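Local coordinates for uncharacterized protein LPG1670 (Legionella pneumophila subsp. pneumophila, PDB 5T2X) that is of unknown function but folds as an all-helical member of the DUF5630 family, at residues 194-205 and 237-248; 154-162 and 175-183. One frame throughout, in Å; residues are numbered along the deposited sequence.

Interaction 1 of 2, residues 194-205 and 237-248; sequences YQEALEALLIAR and WDKAISETIAKG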
loop_
_atom_site.group_PDB
_atom_site.type_symbol
_atom_site.label_atom_id
_atom_site.label_comp_id
_atom_site.label_asym_id
_atom_site.label_seq_id
_atom_site.Cartn_x
_atom_site.Cartn_y
_atom_site.Cartn_z
ATOM N N TYR A 194 9.919 8.948 -18.711
ATOM C CA TYR A 194 10.647 9.889 -17.866
ATOM C C TYR A 194 9.788 11.098 -17.517
ATOM O O TYR A 194 9.888 11.638 -16.409
ATOM C CB TYR A 194 11.937 10.329 -18.553
ATOM C CG TYR A 194 13.068 9.327 -18.461
ATOM C CD1 TYR A 194 13.665 9.037 -17.242
ATOM C CD2 TYR A 194 13.551 8.689 -19.595
ATOM C CE1 TYR A 194 14.702 8.127 -17.153
ATOM C CE2 TYR A 194 14.591 7.780 -19.516
ATOM C CZ TYR A 194 15.161 7.503 -18.293
ATOM O OH TYR A 194 16.195 6.597 -18.210
ATOM N N GLN A 195 8.940 11.541 -18.450
ATOM C CA GLN A 195 8.052 12.662 -18.161
ATOM C C GLN A 195 7.026 12.292 -17.098
ATOM O O GLN A 195 6.694 13.113 -16.236
ATOM C CB GLN A 195 7.359 13.127 -19.441
ATOM C CG GLN A 195 8.313 13.661 -20.497
ATOM C CD GLN A 195 7.633 13.896 -21.830
ATOM O OE1 GLN A 195 8.274 13.860 -22.880
ATOM N NE2 GLN A 195 6.328 14.138 -21.794
ATOM N N GLU A 196 6.512 11.060 -17.146
ATOM C CA GLU A 196 5.610 10.596 -16.097
ATOM C C GLU A 196 6.345 10.384 -14.780
ATOM O O GLU A 196 5.764 10.586 -13.708
ATOM C CB GLU A 196 4.912 9.306 -16.534
ATOM C CG GLU A 196 3.799 9.513 -17.550
ATOM C CD GLU A 196 2.556 10.129 -16.936
ATOM O OE1 GLU A 196 2.255 9.821 -15.763
ATOM O OE2 GLU A 196 1.880 10.922 -17.623
ATOM N N ALA A 197 7.616 9.979 -14.840
ATOM C CA ALA A 197 8.401 9.818 -13.620
ATOM C C ALA A 197 8.617 11.156 -12.926
ATOM O O ALA A 197 8.548 11.243 -11.695
ATOM C CB ALA A 197 9.742 9.161 -13.939
ATOM N N LEU A 198 8.880 12.210 -13.703
ATOM C CA LEU A 198 9.114 13.528 -13.121
ATOM C C LEU A 198 7.871 14.042 -12.405
ATOM O O LEU A 198 7.956 14.560 -11.286
ATOM C CB LEU A 198 9.553 14.509 -14.209
ATOM C CG LEU A 198 9.734 15.967 -13.780
ATOM C CD1 LEU A 198 10.814 16.084 -12.717
ATOM C CD2 LEU A 198 10.059 16.844 -14.980
ATOM N N GLU A 199 6.704 13.904 -13.039
ATOM C CA GLU A 199 5.468 14.390 -12.432
ATOM C C GLU A 199 5.199 13.696 -11.103
ATOM O O GLU A 199 4.876 14.347 -10.103
ATOM C CB GLU A 199 4.299 14.188 -13.396
ATOM C CG GLU A 199 2.948 14.586 -12.827
ATOM C CD GLU A 199 1.818 14.367 -13.812
ATOM O OE1 GLU A 199 2.102 14.200 -15.016
ATOM O OE2 GLU A 199 0.645 14.358 -13.384
ATOM N N ALA A 200 5.339 12.368 -11.071
ATOM C CA ALA A 200 5.129 11.634 -9.827
ATOM C C ALA A 200 6.185 11.988 -8.790
ATOM O O ALA A 200 5.892 12.027 -7.589
ATOM C CB ALA A 200 5.125 10.130 -10.097
ATOM N N LEU A 201 7.418 12.244 -9.230
ATOM C CA LEU A 201 8.467 12.635 -8.294
ATOM C C LEU A 201 8.180 14.003 -7.687
ATOM O O LEU A 201 8.389 14.213 -6.487
ATOM C CB LEU A 201 9.824 12.630 -8.996
ATOM C CG LEU A 201 11.038 13.053 -8.165
ATOM C CD1 LEU A 201 11.177 12.180 -6.929
ATOM C CD2 LEU A 201 12.300 12.993 -9.011
ATOM N N LEU A 202 7.695 14.945 -8.501
ATOM C CA LEU A 202 7.359 16.266 -7.982
ATOM C C LEU A 202 6.180 16.199 -7.020
ATOM O O LEU A 202 6.186 16.861 -5.975
ATOM C CB LEU A 202 7.060 17.225 -9.135
ATOM C CG LEU A 202 8.221 17.533 -10.085
ATOM C CD1 LEU A 202 7.769 18.438 -11.220
ATOM C CD2 LEU A 202 9.380 18.158 -9.330
ATOM N N ILE A 203 5.159 15.404 -7.352
ATOM C CA ILE A 203 4.011 15.260 -6.462
ATOM C C ILE A 203 4.440 14.650 -5.135
ATOM O O ILE A 203 3.970 15.059 -4.066
ATOM C CB ILE A 203 2.908 14.426 -7.141
ATOM C CG1 ILE A 203 2.379 15.148 -8.380
ATOM C CG2 ILE A 203 1.770 14.149 -6.168
ATOM C CD1 ILE A 203 1.379 14.337 -9.176
ATOM N N ALA A 204 5.350 13.673 -5.179
ATOM C CA ALA A 204 5.829 13.051 -3.949
ATOM C C ALA A 204 6.507 14.071 -3.043
ATOM O O ALA A 204 6.383 14.000 -1.814
ATOM C CB ALA A 204 6.786 11.906 -4.280
ATOM N N ARG A 205 7.223 15.031 -3.628
ATOM C CA ARG A 205 7.863 16.060 -2.817
ATOM C C ARG A 205 6.835 17.036 -2.259
ATOM O O ARG A 205 6.892 17.398 -1.077
ATOM C CB ARG A 205 8.916 16.799 -3.641
ATOM C CG ARG A 205 9.790 17.733 -2.824
ATOM C CD ARG A 205 10.819 18.427 -3.700
ATOM N NE ARG A 205 11.812 19.147 -2.909
ATOM C CZ ARG A 205 12.808 19.859 -3.426
ATOM N NH1 ARG A 205 12.946 19.954 -4.743
ATOM N NH2 ARG A 205 13.666 20.478 -2.626
ATOM N N TRP A 237 16.214 15.266 -2.982
ATOM C CA TRP A 237 15.107 15.696 -3.830
ATOM C C TRP A 237 15.616 16.356 -5.108
ATOM O O TRP A 237 15.296 15.920 -6.219
ATOM C CB TRP A 237 14.194 16.649 -3.056
ATOM C CG TRP A 237 13.277 15.976 -2.074
ATOM C CD1 TRP A 237 13.275 16.122 -0.716
ATOM C CD2 TRP A 237 12.221 15.058 -2.379
ATOM N NE1 TRP A 237 12.283 15.350 -0.159
ATOM C CE2 TRP A 237 11.622 14.687 -1.159
ATOM C CE3 TRP A 237 11.725 14.512 -3.567
ATOM C CZ2 TRP A 237 10.553 13.796 -1.093
ATOM C CZ3 TRP A 237 10.666 13.629 -3.500
ATOM C CH2 TRP A 237 10.091 13.278 -2.273
ATOM N N ASP A 238 16.414 17.420 -4.968
ATOM C CA ASP A 238 16.910 18.133 -6.143
ATOM C C ASP A 238 17.818 17.257 -6.994
ATOM O O ASP A 238 17.831 17.390 -8.224
ATOM C CB ASP A 238 17.645 19.403 -5.717
ATOM C CG ASP A 238 16.724 20.415 -5.068
ATOM O OD1 ASP A 238 15.552 20.510 -5.492
ATOM O OD2 ASP A 238 17.171 21.114 -4.133
ATOM N N LYS A 239 18.581 16.359 -6.367
ATOM C CA LYS A 239 19.421 15.441 -7.129
ATOM C C LYS A 239 18.579 14.495 -7.976
ATOM O O LYS A 239 18.895 14.247 -9.147
ATOM C CB LYS A 239 20.325 14.652 -6.184
ATOM C CG LYS A 239 21.389 15.484 -5.488
ATOM C CD LYS A 239 22.630 15.635 -6.350
ATOM C CE LYS A 239 23.793 16.188 -5.542
ATOM N NZ LYS A 239 25.094 15.984 -6.237
ATOM N N ALA A 240 17.499 13.955 -7.403
ATOM C CA ALA A 240 16.651 13.030 -8.146
ATOM C C ALA A 240 15.866 13.751 -9.235
ATOM O O ALA A 240 15.674 13.210 -10.331
ATOM C CB ALA A 240 15.703 12.303 -7.192
ATOM N N ILE A 241 15.397 14.966 -8.950
ATOM C CA ILE A 241 14.679 15.740 -9.956
ATOM C C ILE A 241 15.602 16.095 -11.115
ATOM O O ILE A 241 15.217 15.997 -12.287
ATOM C CB ILE A 241 14.059 16.996 -9.316
ATOM C CG1 ILE A 241 13.006 16.602 -8.279
ATOM C CG2 ILE A 241 13.450 17.903 -10.379
ATOM C CD1 ILE A 241 12.501 17.760 -7.448
ATOM N N SER A 242 16.838 16.497 -10.810
ATOM C CA SER A 242 17.760 16.912 -11.861
ATOM C C SER A 242 18.158 15.740 -12.749
ATOM O O SER A 242 18.254 15.889 -13.973
ATOM C CB SER A 242 18.996 17.565 -11.243
ATOM O OG SER A 242 18.649 18.757 -10.556
ATOM N N GLU A 243 18.389 14.566 -12.157
ATOM C CA GLU A 243 18.794 13.414 -12.957
ATOM C C GLU A 243 17.655 12.899 -13.827
ATOM O O GLU A 243 17.901 12.381 -14.921
ATOM C CB GLU A 243 19.323 12.301 -12.053
ATOM C CG GLU A 243 20.660 12.622 -11.408
ATOM C CD GLU A 243 21.300 11.413 -10.760
ATOM O OE1 GLU A 243 22.307 11.585 -10.040
ATOM O OE2 GLU A 243 20.797 10.288 -10.971
ATOM N N THR A 244 16.410 13.029 -13.365
ATOM C CA THR A 244 15.276 12.628 -14.190
ATOM C C THR A 244 15.142 13.530 -15.411
ATOM O O THR A 244 14.843 13.056 -16.513
ATOM C CB THR A 244 13.989 12.646 -13.363
ATOM O OG1 THR A 244 14.091 11.694 -12.297
ATOM C CG2 THR A 244 12.785 12.301 -14.229
ATOM N N ILE A 245 15.371 14.833 -15.236
ATOM C CA ILE A 245 15.290 15.762 -16.357
ATOM C C ILE A 245 16.436 15.525 -17.333
ATOM O O ILE A 245 16.261 15.624 -18.554
ATOM C CB ILE A 245 15.269 17.212 -15.837
ATOM C CG1 ILE A 245 14.035 17.437 -14.962
ATOM C CG2 ILE A 245 15.297 18.205 -16.990
ATOM C CD1 ILE A 245 13.960 18.815 -14.347
ATOM N N ALA A 246 17.619 15.188 -16.818
ATOM C CA ALA A 246 18.772 14.970 -17.685
ATOM C C ALA A 246 18.662 13.644 -18.432
ATOM O O ALA A 246 18.830 13.596 -19.656
ATOM C CB ALA A 246 20.061 15.025 -16.866
ATOM N N LYS A 247 18.388 12.553 -17.709
ATOM C CA LYS A 247 18.261 11.249 -18.356
ATOM C C LYS A 247 17.118 11.237 -19.361
ATOM O O LYS A 247 17.235 10.651 -20.442
ATOM C CB LYS A 247 18.052 10.154 -17.308
ATOM C CG LYS A 247 19.293 9.794 -16.512
ATOM C CD LYS A 247 18.990 8.747 -15.451
ATOM C CE LYS A 247 20.224 8.424 -14.622
ATOM N NZ LYS A 247 19.928 7.442 -13.541
ATOM N N GLY A 248 16.004 11.885 -19.024
ATOM C CA GLY A 248 14.842 11.879 -19.890
ATOM C C GLY A 248 14.902 12.819 -21.070
ATOM O O GLY A 248 14.020 12.751 -21.932
#
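Arg-205 lies along the indole of Trp-237, its CB seated over the six-membered ring, 3.7 Å from the centroid, in a CH-pi contact. The two side chains run past each other in opposite directions. With CG anti to the backbone N (chi1 -171°) and the chain extended as far as NE, the arginine carries its guanidinium beyond the rings to lie flat over Trp-237 CB, its plane only 6° from that of the indole. Arg-205 NH1 then donates to Asp-238 OD1 at 2.8 Å, a salt bridge that meets the carboxylate from above its plane and is bent to 144° at the hydrogen. Further in, Leu-201 is a knob among Trp-237, Ala-240, Ile-241 and Thr-244: CD1 comes to the indole edge, 3.8 Å from CZ3, while CD2 rests 3.7 Å from Ile-241 CG1. Ile-241 returns the interlock, entering the hole between Leu-198, Leu-201, Leu-202 and Arg-205. This knobs-into-holes packing joins two antiparallel helices, whose axes approach to 9.4 Å. Thr-244 is a third knob, its CG2 directed at Leu-198 CB and Tyr-194 O; its OG1 is turned back to its own helix and bonds Ala-240 O at 2.9 Å, so that carbonyl accepts from Thr-244 N and OG1 on opposite faces. At the other end the helices close in, and the Tyr-194 ring lies against the backbone of Lys-247 and Gly-248, with CG 3.4 Å from Gly-248 CA. Helix 252-272 covers a neighbouring side, where Tyr-259 touches Ile-241 and Ala-262 touches Leu-202; Lys-265 forms a salt bridge with Glu-199. Helix 169-185 packs against Tyr-194 through Leu-181 and Ala-184.

Interaction 2 of 2, residues 154-162 and 175-183; sequences SLLTLHYAQ and LFYKTCLNL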
loop_
_atom_site.group_PDB
_atom_site.type_symbol
_atom_site.label_atom_id
_atom_site.label_comp_id
_atom_site.label_asym_id
_atom_site.label_seq_id
_atom_site.Cartn_x
_atom_site.Cartn_y
_atom_site.Cartn_z
ATOM N N SER A 154 3.948 -5.083 -18.197
ATOM C CA SER A 154 4.243 -3.697 -17.858
ATOM C C SER A 154 2.977 -2.953 -17.461
ATOM O O SER A 154 3.037 -1.986 -16.692
ATOM C CB SER A 154 4.928 -2.997 -19.031
ATOM O OG SER A 154 4.073 -2.941 -20.160
ATOM N N LEU A 155 1.825 -3.395 -17.971
ATOM C CA LEU A 155 0.553 -2.794 -17.581
ATOM C C LEU A 155 0.271 -3.024 -16.103
ATOM O O LEU A 155 -0.160 -2.106 -15.396
ATOM C CB LEU A 155 -0.579 -3.366 -18.436
ATOM C CG LEU A 155 -0.863 -2.788 -19.827
ATOM C CD1 LEU A 155 0.372 -2.771 -20.713
ATOM C CD2 LEU A 155 -1.974 -3.586 -20.487
ATOM N N LEU A 156 0.502 -4.247 -15.621
ATOM C CA LEU A 156 0.295 -4.538 -14.205
ATOM C C LEU A 156 1.306 -3.803 -13.337
ATOM O O LEU A 156 0.963 -3.327 -12.248
ATOM C CB LEU A 156 0.379 -6.043 -13.957
ATOM C CG LEU A 156 -0.787 -6.893 -14.453
ATOM C CD1 LEU A 156 -0.569 -8.348 -14.079
ATOM C CD2 LEU A 156 -2.097 -6.379 -13.881
ATOM N N THR A 157 2.554 -3.706 -13.801
ATOM C CA THR A 157 3.589 -3.025 -13.029
ATOM C C THR A 157 3.186 -1.590 -12.721
ATOM O O THR A 157 3.284 -1.136 -11.576
ATOM C CB THR A 157 4.916 -3.048 -13.790
ATOM O OG1 THR A 157 5.180 -4.375 -14.263
ATOM C CG2 THR A 157 6.050 -2.612 -12.884
ATOM N N LEU A 158 2.720 -0.862 -13.737
ATOM C CA LEU A 158 2.323 0.524 -13.526
ATOM C C LEU A 158 0.997 0.619 -12.784
ATOM O O LEU A 158 0.777 1.576 -12.034
ATOM C CB LEU A 158 2.243 1.253 -14.865
ATOM C CG LEU A 158 2.290 2.778 -14.802
ATOM C CD1 LEU A 158 3.592 3.233 -14.163
ATOM C CD2 LEU A 158 2.139 3.370 -16.192
ATOM N N HIS A 159 0.108 -0.359 -12.974
ATOM C CA HIS A 159 -1.171 -0.341 -12.272
ATOM C C HIS A 159 -0.980 -0.482 -10.767
ATOM O O HIS A 159 -1.641 0.210 -9.983
ATOM C CB HIS A 159 -2.076 -1.453 -12.797
ATOM C CG HIS A 159 -3.326 -1.636 -11.993
ATOM N ND1 HIS A 159 -4.342 -0.705 -11.975
ATOM C CD2 HIS A 159 -3.717 -2.637 -11.170
ATOM C CE1 HIS A 159 -5.309 -1.129 -11.182
ATOM N NE2 HIS A 159 -4.955 -2.298 -10.679
ATOM N N TYR A 160 -0.089 -1.380 -10.343
ATOM C CA TYR A 160 0.143 -1.565 -8.915
ATOM C C TYR A 160 0.761 -0.319 -8.295
ATOM O O TYR A 160 0.425 0.049 -7.163
ATOM C CB TYR A 160 1.029 -2.786 -8.679
ATOM C CG TYR A 160 0.354 -4.101 -9.003
ATOM C CD1 TYR A 160 -0.962 -4.339 -8.625
ATOM C CD2 TYR A 160 1.028 -5.100 -9.695
ATOM C CE1 TYR A 160 -1.586 -5.539 -8.921
ATOM C CE2 TYR A 160 0.412 -6.301 -9.996
ATOM C CZ TYR A 160 -0.893 -6.516 -9.607
ATOM O OH TYR A 160 -1.508 -7.711 -9.905
ATOM N N ALA A 161 1.659 0.347 -9.024
ATOM C CA ALA A 161 2.244 1.585 -8.524
ATOM C C ALA A 161 1.217 2.711 -8.497
ATOM O O ALA A 161 1.245 3.561 -7.600
ATOM C CB ALA A 161 3.452 1.975 -9.374
ATOM N N GLN A 162 0.304 2.734 -9.472
ATOM C CA GLN A 162 -0.738 3.755 -9.487
ATOM C C GLN A 162 -1.693 3.584 -8.312
ATOM O O GLN A 162 -2.143 4.572 -7.720
ATOM C CB GLN A 162 -1.498 3.706 -10.812
ATOM C CG GLN A 162 -2.684 4.651 -10.894
ATOM C CD GLN A 162 -3.334 4.650 -12.266
ATOM O OE1 GLN A 162 -2.802 4.079 -13.218
ATOM N NE2 GLN A 162 -4.492 5.292 -12.371
ATOM N N LEU A 175 7.016 5.263 -5.497
ATOM C CA LEU A 175 6.968 3.968 -6.166
ATOM C C LEU A 175 6.585 4.124 -7.633
ATOM O O LEU A 175 7.190 3.496 -8.509
ATOM C CB LEU A 175 5.986 3.039 -5.448
ATOM C CG LEU A 175 5.693 1.704 -6.136
ATOM C CD1 LEU A 175 6.958 0.870 -6.264
ATOM C CD2 LEU A 175 4.614 0.937 -5.385
ATOM N N PHE A 176 5.579 4.958 -7.917
ATOM C CA PHE A 176 5.210 5.238 -9.300
ATOM C C PHE A 176 6.365 5.886 -10.052
ATOM O O PHE A 176 6.605 5.574 -11.224
ATOM C CB PHE A 176 3.974 6.136 -9.333
ATOM C CG PHE A 176 3.341 6.265 -10.693
ATOM C CD1 PHE A 176 3.772 7.230 -11.590
ATOM C CD2 PHE A 176 2.299 5.432 -11.065
ATOM C CE1 PHE A 176 3.182 7.353 -12.838
ATOM C CE2 PHE A 176 1.705 5.551 -12.310
ATOM C CZ PHE A 176 2.148 6.512 -13.198
ATOM N N TYR A 177 7.091 6.788 -9.391
ATOM C CA TYR A 177 8.238 7.433 -10.022
ATOM C C TYR A 177 9.326 6.419 -10.350
ATOM O O TYR A 177 9.863 6.404 -11.464
ATOM C CB TYR A 177 8.772 8.541 -9.109
ATOM C CG TYR A 177 10.275 8.717 -9.134
ATOM C CD1 TYR A 177 10.900 9.394 -10.175
ATOM C CD2 TYR A 177 11.068 8.218 -8.107
ATOM C CE1 TYR A 177 12.274 9.558 -10.197
ATOM C CE2 TYR A 177 12.440 8.377 -8.122
ATOM C CZ TYR A 177 13.038 9.048 -9.166
ATOM O OH TYR A 177 14.404 9.207 -9.180
ATOM N N LYS A 178 9.661 5.553 -9.390
ATOM C CA LYS A 178 10.681 4.540 -9.635
ATOM C C LYS A 178 10.219 3.518 -10.665
ATOM O O LYS A 178 11.037 3.005 -11.437
ATOM C CB LYS A 178 11.058 3.847 -8.326
ATOM C CG LYS A 178 12.283 2.953 -8.429
ATOM C CD LYS A 178 13.506 3.751 -8.859
ATOM C CE LYS A 178 14.729 2.860 -9.008
ATOM N NZ LYS A 178 15.934 3.637 -9.410
ATOM N N THR A 179 8.921 3.211 -10.695
ATOM C CA THR A 179 8.409 2.268 -11.685
ATOM C C THR A 179 8.542 2.828 -13.095
ATOM O O THR A 179 8.880 2.094 -14.032
ATOM C CB THR A 179 6.953 1.921 -11.372
ATOM O OG1 THR A 179 6.871 1.326 -10.071
ATOM C CG2 THR A 179 6.397 0.948 -12.402
ATOM N N CYS A 180 8.297 4.131 -13.264
ATOM C CA CYS A 180 8.452 4.749 -14.576
ATOM C C CYS A 180 9.910 4.747 -15.021
ATOM O O CYS A 180 10.200 4.580 -16.211
ATOM C CB CYS A 180 7.897 6.173 -14.558
ATOM S SG CYS A 180 6.099 6.281 -14.398
ATOM N N LEU A 181 10.842 4.939 -14.082
ATOM C CA LEU A 181 12.259 4.863 -14.428
ATOM C C LEU A 181 12.632 3.467 -14.906
ATOM O O LEU A 181 13.338 3.312 -15.908
ATOM C CB LEU A 181 13.124 5.259 -13.229
ATOM C CG LEU A 181 13.081 6.698 -12.714
ATOM C CD1 LEU A 181 14.148 6.892 -11.650
ATOM C CD2 LEU A 181 13.261 7.698 -13.843
ATOM N N ASN A 182 12.164 2.437 -14.198
ATOM C CA ASN A 182 12.476 1.067 -14.589
ATOM C C ASN A 182 11.843 0.703 -15.925
ATOM O O ASN A 182 12.411 -0.094 -16.681
ATOM C CB ASN A 182 12.019 0.098 -13.500
ATOM C CG ASN A 182 12.796 0.267 -12.210
ATOM O OD1 ASN A 182 13.621 1.171 -12.083
ATOM N ND2 ASN A 182 12.531 -0.603 -11.241
ATOM N N LEU A 183 10.674 1.268 -16.236
ATOM C CA LEU A 183 10.066 1.020 -17.538
ATOM C C LEU A 183 10.777 1.793 -18.642
ATOM O O LEU A 183 10.843 1.320 -19.783
ATOM C CB LEU A 183 8.578 1.376 -17.503
ATOM C CG LEU A 183 7.682 0.449 -16.676
ATOM C CD1 LEU A 183 6.250 0.958 -16.649
ATOM C CD2 LEU A 183 7.730 -0.970 -17.219
#
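Phe-176, Leu-158 and Ala-161 bury the most surface where helices 153-167 and 169-185 pack as an antiparallel hairpin, their axes 8.8 Å apart at closest approach. Leu-158 brings CD1 over one face of the Phe-176 ring, 4.0 Å from its centroid and 29° off the normal, a CH-pi contact displaced toward CE2 and CZ. Its CG stands anti to the backbone N (chi1 -161°), which carries the branch across to the other helix, where it fills a hole lined by Phe-176, Thr-179, Cys-180 and Leu-183. The same ring is met in its plane, at the edge, by the backbone of Ala-161 and Gln-162, with CD2 3.7 Å from Gln-162 N. At Ala-161 the backbones come closest, the CA atoms of Ala-161 and Phe-176 being 4.8 Å apart; its CB fits between Leu-175 CG and Thr-179 OG1, with Ala-161 CB 3.5 Å from the hydroxyl oxygen. Thr-179 OG1 is engaged within its own helix, donating to Leu-175 O at 2.7 Å from above the carbonyl plane, while Thr-179 CG2 meets Thr-157 CG2 at 3.6 Å. Helix 132-147 lies beside the pair, touching Ser-154, Thr-157 and Leu-175, while helix 191-207 packs along 169-185 from another side, with Ala-200 on Phe-176 and Ala-197 on Cys-180.

From the N terminus, interaction 2 comes first: 154-162 and 175-183 close a short, almost wholly helical hairpin with 12 residues between them. The chain then passes from helix 169-185 into helix 191-207, which opens interaction 1; its return at 237-248 closes a longer loop of 31 intervening residues. The two closures stand in series, neither nesting nor crossing, with centres about 14 Å apart. Where they meet, the Tyr-177 ring touches Ala-197 O through CD1 and Thr-244 OG1 through CE1, so this one residue joins helix 169-185 to both 191-207 and 237-248. Helix 153-167 is joined to these through its hairpin partner 169-185.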